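Local coordinates for mandelate racemase/muconate lactonizing enzyme family protein (Azoarcus sp., PDB 2QDE) that is of uncharacterised function but belongs to the enolase superfamily, pairing an N-terminal capping domain with a barrel domain that holds a metal ion, at residues A[83-86]-A[87-90]; A[222-225]-A[226-230]; A[281-284]-A[285-289]; A[350-354]-A[355-359]; A[371-374]-A[375-378]. One frame throughout, in Å; residues are numbered along the deposited sequence.

Contact 1 of 5, residues A[83-86]-A[87-90]; sequences PTKI and EKIV
The opening turn of helix 86-96 sets Lys85 and Ile86 against Lys88, Ile89 and Val90. Lys85 holds the N-cap position and is also the centre of an inverse gamma turn. Its carbonyl O receives a nearly straight bond from Ile89 N at 3.0 Å, and Val90 N reaches Ile86 O at 2.9 Å. The turn belongs to the N-terminal domain of this enolase-superfamily protein, and its two sides differ in chemistry. On the buried side Ile86 and Val90 touch through their CG2 methyls, 3.8 Å apart, and both lie on Leu278 of helix 277-290, while Ile89 packs on helices 101-119 and 62-78. On the other side the extended chains of Lys85 and Lys88 run alongside each other, with CD to CD 4.1 Å. Lys88 carries CG anti to its backbone N (chi1 -174°) and Lys85 beside it, and the two stems point the same way. Their NZ atoms stay 4.7 Å apart. Two waters bridge the ammonium groups; the one 2.7 Å from Lys85 NZ accepts only weakly from Lys88 NZ, which has a salt bridge to Glu81. Glu87 OE1 forms a salt bridge with Arg282 of its own chain and accepts from the backbone N of Asp317 of the second subunit.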
loop_
_atom_site.group_PDB
_atom_site.type_symbol
_atom_site.label_atom_id
_atom_site.label_comp_id
_atom_site.label_asym_id
_atom_site.label_seq_id
_atom_site.Cartn_x
_atom_site.Cartn_y
_atom_site.Cartn_z
ATOM N N PRO A 83 -28.047 -19.683 32.359
ATOM C CA PRO A 83 -28.424 -18.975 31.134
ATOM C C PRO A 83 -28.058 -17.496 31.062
ATOM O O PRO A 83 -28.009 -16.923 29.969
ATOM C CB PRO A 83 -29.930 -19.220 31.046
ATOM C CG PRO A 83 -30.334 -19.256 32.476
ATOM C CD PRO A 83 -29.245 -20.086 33.116
ATOM N N THR A 84 -27.798 -16.876 32.210
ATOM C CA THR A 84 -27.429 -15.464 32.240
ATOM C C THR A 84 -26.021 -15.223 31.688
ATOM O O THR A 84 -25.668 -14.098 31.334
ATOM C CB THR A 84 -27.457 -14.885 33.683
ATOM O OG1 THR A 84 -26.590 -15.656 34.527
ATOM C CG2 THR A 84 -28.869 -14.886 34.241
ATOM N N LYS A 85 -25.222 -16.281 31.626
ATOM C CA LYS A 85 -23.847 -16.179 31.144
ATOM C C LYS A 85 -23.777 -16.257 29.622
ATOM O O LYS A 85 -23.197 -17.182 29.051
ATOM C CB LYS A 85 -23.004 -17.278 31.795
ATOM C CG LYS A 85 -23.010 -17.182 33.315
ATOM C CD LYS A 85 -22.166 -18.254 33.969
ATOM C CE LYS A 85 -22.049 -17.996 35.459
ATOM N NZ LYS A 85 -21.122 -18.962 36.116
ATOM N N ILE A 86 -24.376 -15.260 28.978
ATOM C CA ILE A 86 -24.418 -15.193 27.523
ATOM C C ILE A 86 -23.051 -14.979 26.874
ATOM O O ILE A 86 -22.738 -15.653 25.898
ATOM C CB ILE A 86 -25.421 -14.113 27.055
ATOM C CG1 ILE A 86 -26.842 -14.529 27.475
ATOM C CG2 ILE A 86 -25.365 -13.958 25.535
ATOM C CD1 ILE A 86 -27.917 -13.503 27.153
ATOM N N GLU A 87 -22.242 -14.059 27.400
ATOM C CA GLU A 87 -20.902 -13.834 26.843
ATOM C C GLU A 87 -20.128 -15.159 26.875
ATOM O O GLU A 87 -19.515 -15.564 25.888
ATOM C CB GLU A 87 -20.117 -12.798 27.666
ATOM C CG GLU A 87 -20.470 -11.325 27.440
ATOM C CD GLU A 87 -19.651 -10.661 26.331
ATOM O OE1 GLU A 87 -18.526 -11.127 26.030
ATOM O OE2 GLU A 87 -20.128 -9.649 25.774
ATOM N N LYS A 88 -20.162 -15.825 28.026
ATOM C CA LYS A 88 -19.455 -17.086 28.206
ATOM C C LYS A 88 -19.906 -18.156 27.213
ATOM O O LYS A 88 -19.081 -18.758 26.524
ATOM C CB LYS A 88 -19.649 -17.595 29.640
ATOM C CG LYS A 88 -18.825 -18.831 29.979
ATOM C CD LYS A 88 -19.265 -19.439 31.307
ATOM C CE LYS A 88 -18.544 -20.753 31.572
ATOM N NZ LYS A 88 -19.148 -21.491 32.721
ATOM N N ILE A 89 -21.214 -18.389 27.136
ATOM C CA ILE A 89 -21.764 -19.400 26.233
ATOM C C ILE A 89 -21.501 -19.108 24.754
ATOM O O ILE A 89 -21.132 -20.005 23.993
ATOM C CB ILE A 89 -23.285 -19.566 26.468
ATOM C CG1 ILE A 89 -23.522 -20.087 27.888
ATOM C CG2 ILE A 89 -23.877 -20.526 25.441
ATOM C CD1 ILE A 89 -24.973 -20.043 28.332
ATOM N N VAL A 90 -21.697 -17.859 24.343
ATOM C CA VAL A 90 -21.453 -17.481 22.954
ATOM C C VAL A 90 -19.989 -17.744 22.623
ATOM O O VAL A 90 -19.661 -18.189 21.527
ATOM C CB VAL A 90 -21.778 -15.982 22.716
ATOM C CG1 VAL A 90 -21.350 -15.555 21.310
ATOM C CG2 VAL A 90 -23.264 -15.748 22.902
HETATM O O HOH W 1 -18.298 -19.253 34.738
HETATM O O HOH W 2 -21.091 -21.497 35.215
#

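Contact 2 of 5, residues A[222-225]-A[226-230]; sequences QPLP and AWDLD
The indole of Trp227 takes Pro225 CB and Asp228 CB over one face, both offset toward its rim. Pro225 CB stands 3.8 Å from the centroid of the five-membered ring in a CH-pi contact, and the same atom is 3.4 Å from Trp227 NE1. These residues form a type I beta turn, Pro225 to Asp228, which leads from strand 220-221 of the barrel into helix 229-236. Asp228 N closes the turn on Pro225 O at 3.1 Å, coming from well above the carbonyl plane. Trp227 places CG between its backbone N and carbonyl carbon (chi1 53°), a crowded position that folds the indole back beside the proline; His253 of the fourth subunit stacks with it. Asp228 is the N-cap residue of the helix, and its OD1 accepts from Gly231 N. The carboxylate is thus shared between capping and assembly, since OD2 accepts from Asn291 of the third subunit. Leu224 runs at a slant to the Asp228 side chain, its CD1 methyl 3.7 Å from Asp228 OD2.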
loop_
_atom_site.group_PDB
_atom_site.type_symbol
_atom_site.label_atom_id
_atom_site.label_comp_id
_atom_site.label_asym_id
_atom_site.label_seq_id
_atom_site.Cartn_x
_atom_site.Cartn_y
_atom_site.Cartn_z
ATOM N N GLN A 222 -25.295 -6.558 -2.973
ATOM C CA GLN A 222 -24.436 -7.706 -3.266
ATOM C C GLN A 222 -24.464 -8.208 -4.710
ATOM O O GLN A 222 -24.980 -9.298 -4.991
ATOM C CB GLN A 222 -24.789 -8.875 -2.340
ATOM C CG GLN A 222 -23.712 -9.950 -2.282
ATOM C CD GLN A 222 -22.481 -9.494 -1.518
ATOM O OE1 GLN A 222 -21.350 -9.675 -1.973
ATOM N NE2 GLN A 222 -22.695 -8.904 -0.347
ATOM N N PRO A 223 -23.899 -7.430 -5.644
ATOM C CA PRO A 223 -23.890 -7.857 -7.043
ATOM C C PRO A 223 -22.952 -9.037 -7.310
ATOM O O PRO A 223 -23.254 -9.901 -8.135
ATOM C CB PRO A 223 -23.463 -6.590 -7.790
ATOM C CG PRO A 223 -22.592 -5.896 -6.807
ATOM C CD PRO A 223 -23.331 -6.076 -5.501
ATOM N N LEU A 224 -21.830 -9.080 -6.596
ATOM C CA LEU A 224 -20.826 -10.129 -6.780
ATOM C C LEU A 224 -20.786 -11.130 -5.621
ATOM O O LEU A 224 -21.359 -10.887 -4.561
ATOM C CB LEU A 224 -19.447 -9.474 -6.956
ATOM C CG LEU A 224 -19.374 -8.409 -8.059
ATOM C CD1 LEU A 224 -18.082 -7.610 -7.939
ATOM C CD2 LEU A 224 -19.474 -9.088 -9.426
ATOM N N PRO A 225 -20.102 -12.273 -5.813
ATOM C CA PRO A 225 -20.006 -13.295 -4.762
ATOM C C PRO A 225 -19.521 -12.724 -3.429
ATOM O O PRO A 225 -18.801 -11.722 -3.394
ATOM C CB PRO A 225 -19.022 -14.306 -5.354
ATOM C CG PRO A 225 -19.283 -14.195 -6.826
ATOM C CD PRO A 225 -19.381 -12.702 -7.024
ATOM N N ALA A 226 -19.920 -13.372 -2.339
ATOM C CA ALA A 226 -19.551 -12.945 -0.990
ATOM C C ALA A 226 -18.051 -12.735 -0.794
ATOM O O ALA A 226 -17.632 -11.790 -0.126
ATOM C CB ALA A 226 -20.061 -13.961 0.031
ATOM N N TRP A 227 -17.245 -13.615 -1.374
ATOM C CA TRP A 227 -15.796 -13.534 -1.228
ATOM C C TRP A 227 -15.087 -12.543 -2.158
ATOM O O TRP A 227 -13.928 -12.198 -1.929
ATOM C CB TRP A 227 -15.195 -14.924 -1.445
ATOM C CG TRP A 227 -15.642 -15.546 -2.732
ATOM C CD1 TRP A 227 -16.708 -16.382 -2.911
ATOM C CD2 TRP A 227 -15.090 -15.312 -4.033
ATOM N NE1 TRP A 227 -16.856 -16.678 -4.248
ATOM C CE2 TRP A 227 -15.876 -16.034 -4.958
ATOM C CE3 TRP A 227 -14.008 -14.559 -4.508
ATOM C CZ2 TRP A 227 -15.616 -16.024 -6.332
ATOM C CZ3 TRP A 227 -13.749 -14.551 -5.884
ATOM C CH2 TRP A 227 -14.550 -15.279 -6.774
ATOM N N ASP A 228 -15.769 -12.083 -3.198
ATOM C CA ASP A 228 -15.146 -11.177 -4.160
ATOM C C ASP A 228 -15.071 -9.715 -3.719
ATOM O O ASP A 228 -15.659 -8.842 -4.359
ATOM C CB ASP A 228 -15.879 -11.286 -5.505
ATOM C CG ASP A 228 -15.108 -10.649 -6.650
ATOM O OD1 ASP A 228 -13.893 -10.391 -6.490
ATOM O OD2 ASP A 228 -15.719 -10.421 -7.714
ATOM N N LEU A 229 -14.328 -9.449 -2.646
ATOM C CA LEU A 229 -14.194 -8.084 -2.140
ATOM C C LEU A 229 -13.399 -7.194 -3.088
ATOM O O LEU A 229 -13.707 -6.007 -3.231
ATOM C CB LEU A 229 -13.551 -8.075 -0.745
ATOM C CG LEU A 229 -14.361 -8.775 0.358
ATOM C CD1 LEU A 229 -13.697 -8.574 1.711
ATOM C CD2 LEU A 229 -15.775 -8.211 0.379
ATOM N N ASP A 230 -12.377 -7.755 -3.731
ATOM C CA ASP A 230 -11.583 -6.974 -4.680
ATOM C C ASP A 230 -12.503 -6.572 -5.834
ATOM O O ASP A 230 -12.455 -5.440 -6.309
ATOM C CB ASP A 230 -10.399 -7.783 -5.222
ATOM C CG ASP A 230 -9.375 -8.115 -4.143
ATOM O OD1 ASP A 230 -8.966 -7.193 -3.407
ATOM O OD2 ASP A 230 -8.979 -9.296 -4.031
#

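Contact 3 of 5, residues A[281-284]-A[285-289]; sequences QRWL and TLARL
Thr285 meets Gln281 and Arg282 through its backbone N and its hydroxyl. Its OG1 lies 3.0 Å from Gln281 O, although another acceptor is within reach of that proton, and its N makes only a weak bond to the same oxygen. The firmer bond of Thr285 N goes to Arg282 O at 2.9 Å, arriving from above the carbonyl plane. Arg282 O is gripped twice, because Leu286 N also donates to it at 3.3 Å, far closer to that plane. Farther along, Ala287 N bonds Trp283 O at 3.1 Å in the carbonyl plane, and Arg288 N bonds Leu284 O. Residues 281-289 make up most of helix 277-290, which flanks strands 266-269 and 294-296 of the barrel domain.

Apolar contacts look toward those strands. Trp283, with CG anti to its backbone N (chi1 -163°), brings CZ3 to 4.2 Å from Ala287 CB, and both pack on Leu267 and Val294; the indole NE1 of Trp283 donates to Ala249 O. Leu284 CD2 approaches the same Ala287 methyl at 4.4 Å.

Charged and water-mediated contacts occupy other sides. One water accepts from Arg288 NE at 2.9 Å and donates weakly to Leu284 O, while Arg288 NH2 makes a salt bridge with Asp317. Arg282, held by Glu87, comes close to Arg288 of the second subunit, a pair of like charges, and packs on Thr285 of that subunit.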
loop_
_atom_site.group_PDB
_atom_site.type_symbol
_atom_site.label_atom_id
_atom_site.label_comp_id
_atom_site.label_asym_id
_atom_site.label_seq_id
_atom_site.Cartn_x
_atom_site.Cartn_y
_atom_site.Cartn_z
ATOM N N GLN A 281 -24.436 -7.274 18.023
ATOM C CA GLN A 281 -24.009 -6.022 18.650
ATOM C C GLN A 281 -22.550 -5.729 18.302
ATOM O O GLN A 281 -22.177 -4.583 18.061
ATOM C CB GLN A 281 -24.177 -6.094 20.172
ATOM C CG GLN A 281 -25.625 -6.202 20.640
ATOM C CD GLN A 281 -25.738 -6.239 22.149
ATOM O OE1 GLN A 281 -26.186 -5.274 22.781
ATOM N NE2 GLN A 281 -25.315 -7.348 22.737
ATOM N N ARG A 282 -21.725 -6.773 18.282
ATOM C CA ARG A 282 -20.316 -6.608 17.941
ATOM C C ARG A 282 -20.220 -6.186 16.470
ATOM O O ARG A 282 -19.473 -5.282 16.116
ATOM C CB ARG A 282 -19.564 -7.921 18.182
ATOM C CG ARG A 282 -19.569 -8.364 19.649
ATOM C CD ARG A 282 -18.873 -9.704 19.842
ATOM N NE ARG A 282 -18.858 -10.107 21.248
ATOM C CZ ARG A 282 -18.553 -11.328 21.680
ATOM N NH1 ARG A 282 -18.233 -12.287 20.820
ATOM N NH2 ARG A 282 -18.576 -11.594 22.980
ATOM N N TRP A 283 -21.003 -6.856 15.633
ATOM C CA TRP A 283 -21.076 -6.599 14.197
ATOM C C TRP A 283 -21.418 -5.119 13.967
ATOM O O TRP A 283 -20.806 -4.439 13.138
ATOM C CB TRP A 283 -22.181 -7.481 13.612
ATOM C CG TRP A 283 -22.193 -7.682 12.119
ATOM C CD1 TRP A 283 -21.804 -8.805 11.450
ATOM C CD2 TRP A 283 -22.748 -6.802 11.133
ATOM N NE1 TRP A 283 -22.098 -8.691 10.116
ATOM C CE2 TRP A 283 -22.677 -7.471 9.890
ATOM C CE3 TRP A 283 -23.306 -5.517 11.180
ATOM C CZ2 TRP A 283 -23.149 -6.897 8.697
ATOM C CZ3 TRP A 283 -23.776 -4.946 9.994
ATOM C CH2 TRP A 283 -23.694 -5.637 8.772
ATOM N N LEU A 284 -22.400 -4.632 14.722
ATOM C CA LEU A 284 -22.855 -3.252 14.616
ATOM C C LEU A 284 -21.831 -2.256 15.165
ATOM O O LEU A 284 -21.907 -1.059 14.892
ATOM C CB LEU A 284 -24.214 -3.097 15.316
ATOM C CG LEU A 284 -25.372 -3.781 14.569
ATOM C CD1 LEU A 284 -26.662 -3.682 15.367
ATOM C CD2 LEU A 284 -25.547 -3.141 13.196
ATOM N N THR A 285 -20.878 -2.750 15.945
ATOM C CA THR A 285 -19.824 -1.888 16.472
ATOM C C THR A 285 -18.896 -1.562 15.306
ATOM O O THR A 285 -18.472 -0.420 15.123
ATOM C CB THR A 285 -19.019 -2.594 17.574
ATOM O OG1 THR A 285 -19.860 -2.792 18.713
ATOM C CG2 THR A 285 -17.808 -1.758 17.981
ATOM N N LEU A 286 -18.584 -2.580 14.511
ATOM C CA LEU A 286 -17.728 -2.378 13.351
ATOM C C LEU A 286 -18.452 -1.500 12.330
ATOM O O LEU A 286 -17.832 -0.660 11.680
ATOM C CB LEU A 286 -17.351 -3.726 12.726
ATOM C CG LEU A 286 -16.024 -4.339 13.187
ATOM C CD1 LEU A 286 -15.929 -4.377 14.713
ATOM C CD2 LEU A 286 -15.909 -5.738 12.615
ATOM N N ALA A 287 -19.765 -1.688 12.200
ATOM C CA ALA A 287 -20.566 -0.896 11.262
ATOM C C ALA A 287 -20.517 0.579 11.660
ATOM O O ALA A 287 -20.419 1.462 10.807
ATOM C CB ALA A 287 -22.015 -1.384 11.254
ATOM N N ARG A 288 -20.594 0.829 12.965
ATOM C CA ARG A 288 -20.544 2.185 13.509
ATOM C C ARG A 288 -19.190 2.824 13.211
ATOM O O ARG A 288 -19.110 3.983 12.814
ATOM C CB ARG A 288 -20.778 2.144 15.021
ATOM C CG ARG A 288 -20.398 3.416 15.761
ATOM C CD ARG A 288 -20.418 3.191 17.265
ATOM N NE ARG A 288 -21.772 3.044 17.791
ATOM C CZ ARG A 288 -22.628 4.052 17.943
ATOM N NH1 ARG A 288 -22.271 5.286 17.609
ATOM N NH2 ARG A 288 -23.842 3.829 18.427
ATOM N N LEU A 289 -18.130 2.050 13.409
ATOM C CA LEU A 289 -16.772 2.517 13.162
ATOM C C LEU A 289 -16.599 2.882 11.686
ATOM O O LEU A 289 -15.846 3.802 11.346
ATOM C CB LEU A 289 -15.771 1.422 13.548
ATOM C CG LEU A 289 -14.302 1.664 13.196
ATOM C CD1 LEU A 289 -13.755 2.828 14.006
ATOM C CD2 LEU A 289 -13.508 0.396 13.472
HETATM O O HOH W 3 -22.444 0.252 17.429
#

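Contact 4 of 5, residues A[350-354]-A[355-359]; sequences PRFEG and GYLYP
Glu353 O accepts from Tyr356 N at 3.0 Å, the donor lying well above the carbonyl plane, and a water donates to the same oxygen at 2.9 Å. The return bond, Glu353 N to Tyr356 O, is 2.9 Å and lies in the carbonyl plane, as does that from Tyr358 N to Arg351 O. On the face shared by Arg351, Glu353, Tyr356 and Tyr358, the guanidinium of Arg351 lies flat on the Tyr358 ring, with planes 17° apart and CZ 3.7 Å from the centroid. A bend at chi3 (79°) folds the arginine over the ring, where NH2 stands above its centre. NH1 makes a salt bridge with Glu353 OE1 at 2.7 Å, which would help to fix the guanidinium's rotation. Tyr358 OH is hydrogen-bonded to Arg134. On the buried face, Leu357 CD1 sits over the Phe352 ring, 4.1 Å from its centroid, and also reaches Pro350 CB at 3.9 Å. Gly354 and Gly355 both have the positive phi that a type I' turn needs. The whole is a classic two-residue beta hairpin, strand 351-353 pairing with strand 356-358, which in turn lies antiparallel to strand 135-140 of the barrel domain.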
loop_
_atom_site.group_PDB
_atom_site.type_symbol
_atom_site.label_atom_id
_atom_site.label_comp_id
_atom_site.label_asym_id
_atom_site.label_seq_id
_atom_site.Cartn_x
_atom_site.Cartn_y
_atom_site.Cartn_z
ATOM N N PRO A 350 -45.604 -9.467 16.721
ATOM C CA PRO A 350 -45.244 -8.059 16.926
ATOM C C PRO A 350 -46.058 -7.179 15.978
ATOM O O PRO A 350 -46.351 -7.573 14.844
ATOM C CB PRO A 350 -43.754 -8.041 16.611
ATOM C CG PRO A 350 -43.308 -9.380 17.113
ATOM C CD PRO A 350 -44.398 -10.308 16.610
ATOM N N ARG A 351 -46.413 -5.985 16.442
ATOM C CA ARG A 351 -47.222 -5.071 15.650
ATOM C C ARG A 351 -46.553 -4.438 14.426
ATOM O O ARG A 351 -45.561 -3.717 14.536
ATOM C CB ARG A 351 -47.781 -3.968 16.555
ATOM C CG ARG A 351 -48.657 -2.956 15.837
ATOM C CD ARG A 351 -49.697 -2.371 16.780
ATOM N NE ARG A 351 -49.175 -1.338 17.673
ATOM C CZ ARG A 351 -49.144 -0.038 17.376
ATOM N NH1 ARG A 351 -49.600 0.387 16.202
ATOM N NH2 ARG A 351 -48.680 0.841 18.256
ATOM N N PHE A 352 -47.122 -4.725 13.260
ATOM C CA PHE A 352 -46.662 -4.179 11.989
ATOM C C PHE A 352 -47.837 -3.315 11.551
ATOM O O PHE A 352 -48.901 -3.841 11.209
ATOM C CB PHE A 352 -46.453 -5.287 10.961
ATOM C CG PHE A 352 -45.224 -6.115 11.192
ATOM C CD1 PHE A 352 -43.991 -5.711 10.682
ATOM C CD2 PHE A 352 -45.303 -7.315 11.893
ATOM C CE1 PHE A 352 -42.852 -6.494 10.869
ATOM C CE2 PHE A 352 -44.175 -8.107 12.089
ATOM C CZ PHE A 352 -42.945 -7.698 11.571
ATOM N N GLU A 353 -47.654 -2.000 11.559
ATOM C CA GLU A 353 -48.731 -1.099 11.180
ATOM C C GLU A 353 -48.219 0.196 10.546
ATOM O O GLU A 353 -47.261 0.797 11.033
ATOM C CB GLU A 353 -49.565 -0.768 12.419
ATOM C CG GLU A 353 -50.867 -0.041 12.124
ATOM C CD GLU A 353 -51.515 0.498 13.384
ATOM O OE1 GLU A 353 -51.535 -0.232 14.401
ATOM O OE2 GLU A 353 -52.006 1.648 13.360
ATOM N N GLY A 354 -48.868 0.616 9.463
ATOM C CA GLY A 354 -48.478 1.837 8.780
ATOM C C GLY A 354 -47.039 1.854 8.296
ATOM O O GLY A 354 -46.437 2.922 8.183
ATOM N N GLY A 355 -46.486 0.678 8.001
ATOM C CA GLY A 355 -45.112 0.608 7.532
ATOM C C GLY A 355 -44.095 0.705 8.658
ATOM O O GLY A 355 -42.932 1.041 8.424
ATOM N N TYR A 356 -44.534 0.405 9.877
ATOM C CA TYR A 356 -43.663 0.443 11.050
ATOM C C TYR A 356 -43.751 -0.852 11.853
ATOM O O TYR A 356 -44.781 -1.522 11.849
ATOM C CB TYR A 356 -44.057 1.598 11.973
ATOM C CG TYR A 356 -43.588 2.968 11.542
ATOM C CD1 TYR A 356 -42.305 3.418 11.851
ATOM C CD2 TYR A 356 -44.447 3.835 10.866
ATOM C CE1 TYR A 356 -41.884 4.717 11.503
ATOM C CE2 TYR A 356 -44.042 5.129 10.512
ATOM C CZ TYR A 356 -42.759 5.561 10.835
ATOM O OH TYR A 356 -42.359 6.839 10.486
ATOM N N LEU A 357 -42.667 -1.189 12.544
ATOM C CA LEU A 357 -42.614 -2.371 13.399
ATOM C C LEU A 357 -42.433 -1.910 14.842
ATOM O O LEU A 357 -41.559 -1.096 15.137
ATOM C CB LEU A 357 -41.446 -3.286 13.005
ATOM C CG LEU A 357 -40.939 -4.303 14.044
ATOM C CD1 LEU A 357 -42.068 -5.228 14.492
ATOM C CD2 LEU A 357 -39.792 -5.121 13.448
ATOM N N TYR A 358 -43.272 -2.423 15.735
ATOM C CA TYR A 358 -43.204 -2.078 17.151
ATOM C C TYR A 358 -42.809 -3.320 17.928
ATOM O O TYR A 358 -43.422 -4.373 17.767
ATOM C CB TYR A 358 -44.565 -1.618 17.675
ATOM C CG TYR A 358 -45.117 -0.377 17.031
ATOM C CD1 TYR A 358 -45.043 0.860 17.674
ATOM C CD2 TYR A 358 -45.738 -0.438 15.781
ATOM C CE1 TYR A 358 -45.581 2.012 17.083
ATOM C CE2 TYR A 358 -46.271 0.697 15.186
ATOM C CZ TYR A 358 -46.191 1.916 15.836
ATOM O OH TYR A 358 -46.712 3.029 15.219
ATOM N N PRO A 359 -41.792 -3.215 18.793
ATOM C CA PRO A 359 -41.380 -4.389 19.566
ATOM C C PRO A 359 -42.387 -4.684 20.684
ATOM O O PRO A 359 -42.920 -3.761 21.299
ATOM C CB PRO A 359 -40.028 -3.967 20.122
ATOM C CG PRO A 359 -40.238 -2.507 20.382
ATOM C CD PRO A 359 -40.950 -2.049 19.118
HETATM O O HOH W 4 -45.726 -5.042 19.046
HETATM O O HOH W 5 -47.860 2.748 13.125
#

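Contact 5 of 5, residues A[371-374]-A[375-378]; sequences EDLV and RRLV
Arg376 curls back over Asp372 and Leu373, one turn earlier in helix 371-377. Its CB starts 3.5 Å from Leu373 O, and its CG lies as near to Asp372 O. The backbone N of Arg376 donates to Asp372 O at 3.0 Å. A bend at chi3 (-75°) then turns the guanidinium over the helix, so that one face rests on Asp372 O and Leu373 CA. NH1 reaches Asp372 CB at 3.6 Å. NH2 forms a salt bridge with Asp372 OD1 at 3.2 Å, meeting it on the anti side, with the carboxylate and guanidinium planes 25° apart. Arg375 repeats the curl, its guanidinium centred over Glu371 O. Both arginines also touch a crystal neighbour, which may influence their poses. On the inner side Leu373 CD1 meets Leu377 CG at 4.0 Å. These leucines and Val374 pack on Ile345, Leu377 also leans on Thr15 of strand 5-15, and Glu371 is salt-bridged to Lys37 of strand 31-40, so the helix lies against the antiparallel sheet.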
loop_
_atom_site.group_PDB
_atom_site.type_symbol
_atom_site.label_atom_id
_atom_site.label_comp_id
_atom_site.label_asym_id
_atom_site.label_seq_id
_atom_site.Cartn_x
_atom_site.Cartn_y
_atom_site.Cartn_z
ATOM N N GLU A 371 -49.028 -23.473 21.107
ATOM C CA GLU A 371 -48.510 -24.839 21.187
ATOM C C GLU A 371 -49.141 -25.870 20.249
ATOM O O GLU A 371 -48.427 -26.656 19.617
ATOM C CB GLU A 371 -48.602 -25.361 22.625
ATOM C CG GLU A 371 -47.801 -24.571 23.655
ATOM C CD GLU A 371 -46.306 -24.551 23.377
ATOM O OE1 GLU A 371 -45.784 -25.508 22.755
ATOM O OE2 GLU A 371 -45.641 -23.578 23.806
ATOM N N ASP A 372 -50.468 -25.895 20.158
ATOM C CA ASP A 372 -51.086 -26.872 19.281
ATOM C C ASP A 372 -50.789 -26.603 17.806
ATOM O O ASP A 372 -50.638 -27.543 17.024
ATOM C CB ASP A 372 -52.599 -26.985 19.560
ATOM C CG ASP A 372 -53.253 -25.658 19.844
ATOM O OD1 ASP A 372 -53.488 -24.905 18.872
ATOM O OD2 ASP A 372 -53.547 -25.367 21.039
ATOM N N LEU A 373 -50.674 -25.333 17.423
ATOM C CA LEU A 373 -50.355 -25.006 16.034
ATOM C C LEU A 373 -48.937 -25.489 15.753
ATOM O O LEU A 373 -48.637 -25.989 14.665
ATOM C CB LEU A 373 -50.449 -23.494 15.792
ATOM C CG LEU A 373 -49.995 -22.980 14.421
ATOM C CD1 LEU A 373 -50.770 -23.665 13.309
ATOM C CD2 LEU A 373 -50.196 -21.469 14.358
ATOM N N VAL A 374 -48.063 -25.345 16.742
ATOM C CA VAL A 374 -46.687 -25.790 16.585
ATOM C C VAL A 374 -46.694 -27.284 16.267
ATOM O O VAL A 374 -46.022 -27.736 15.339
ATOM C CB VAL A 374 -45.870 -25.545 17.858
ATOM C CG1 VAL A 374 -44.581 -26.348 17.817
ATOM C CG2 VAL A 374 -45.556 -24.060 17.982
ATOM N N ARG A 375 -47.455 -28.050 17.041
ATOM C CA ARG A 375 -47.538 -29.484 16.799
ATOM C C ARG A 375 -48.053 -29.766 15.392
ATOM O O ARG A 375 -47.563 -30.673 14.729
ATOM C CB ARG A 375 -48.444 -30.161 17.830
ATOM C CG ARG A 375 -47.764 -30.432 19.154
ATOM C CD ARG A 375 -48.649 -31.274 20.054
ATOM N NE ARG A 375 -49.749 -30.494 20.620
ATOM C CZ ARG A 375 -49.620 -29.636 21.631
ATOM N NH1 ARG A 375 -48.436 -29.442 22.197
ATOM N NH2 ARG A 375 -50.677 -28.970 22.079
ATOM N N ARG A 376 -49.025 -28.981 14.930
ATOM C CA ARG A 376 -49.571 -29.178 13.593
ATOM C C ARG A 376 -48.573 -28.864 12.480
ATOM O O ARG A 376 -48.682 -29.404 11.377
ATOM C CB ARG A 376 -50.837 -28.329 13.389
ATOM C CG ARG A 376 -52.073 -28.860 14.105
ATOM C CD ARG A 376 -53.349 -28.184 13.615
ATOM N NE ARG A 376 -53.509 -26.822 14.116
ATOM C CZ ARG A 376 -53.842 -26.526 15.370
ATOM N NH1 ARG A 376 -54.056 -27.502 16.257
ATOM N NH2 ARG A 376 -53.961 -25.256 15.743
ATOM N N LEU A 377 -47.594 -28.008 12.763
ATOM C CA LEU A 377 -46.615 -27.635 11.741
ATOM C C LEU A 377 -45.318 -28.443 11.731
ATOM O O LEU A 377 -44.442 -28.183 10.909
ATOM C CB LEU A 377 -46.276 -26.141 11.843
ATOM C CG LEU A 377 -47.414 -25.125 11.631
ATOM C CD1 LEU A 377 -46.830 -23.718 11.610
ATOM C CD2 LEU A 377 -48.148 -25.388 10.326
ATOM N N VAL A 378 -45.185 -29.415 12.629
ATOM C CA VAL A 378 -43.975 -30.230 12.653
ATOM C C VAL A 378 -43.763 -30.850 11.269
ATOM O O VAL A 378 -44.689 -31.386 10.668
ATOM C CB VAL A 378 -44.072 -31.336 13.728
ATOM C CG1 VAL A 378 -42.814 -32.213 13.712
ATOM C CG2 VAL A 378 -44.252 -30.695 15.096
#

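How the contacts relate
Contacts 1 and 3 are the buried pair and join directly across the domains, through Glu87 and Arg282; both also face the second subunit. Contact 2 is partly buried and reaches the third and fourth subunits instead, so its proline, tryptophan and aspartate serve a turn and an interface together. Contacts 4 and 5, touched by no other chain of the assembly, are also only partly buried: exposed charged residues, with an arginine-carboxylate salt bridge in each, lie on one side and buried apolar ones on the other. Contacts 2, 3 and 4 all belong to the barrel domain, contacts 2 and 4 on opposite sides of the chain's centre. Contact 5 follows contact 4 in sequence, with centres 25 Å apart.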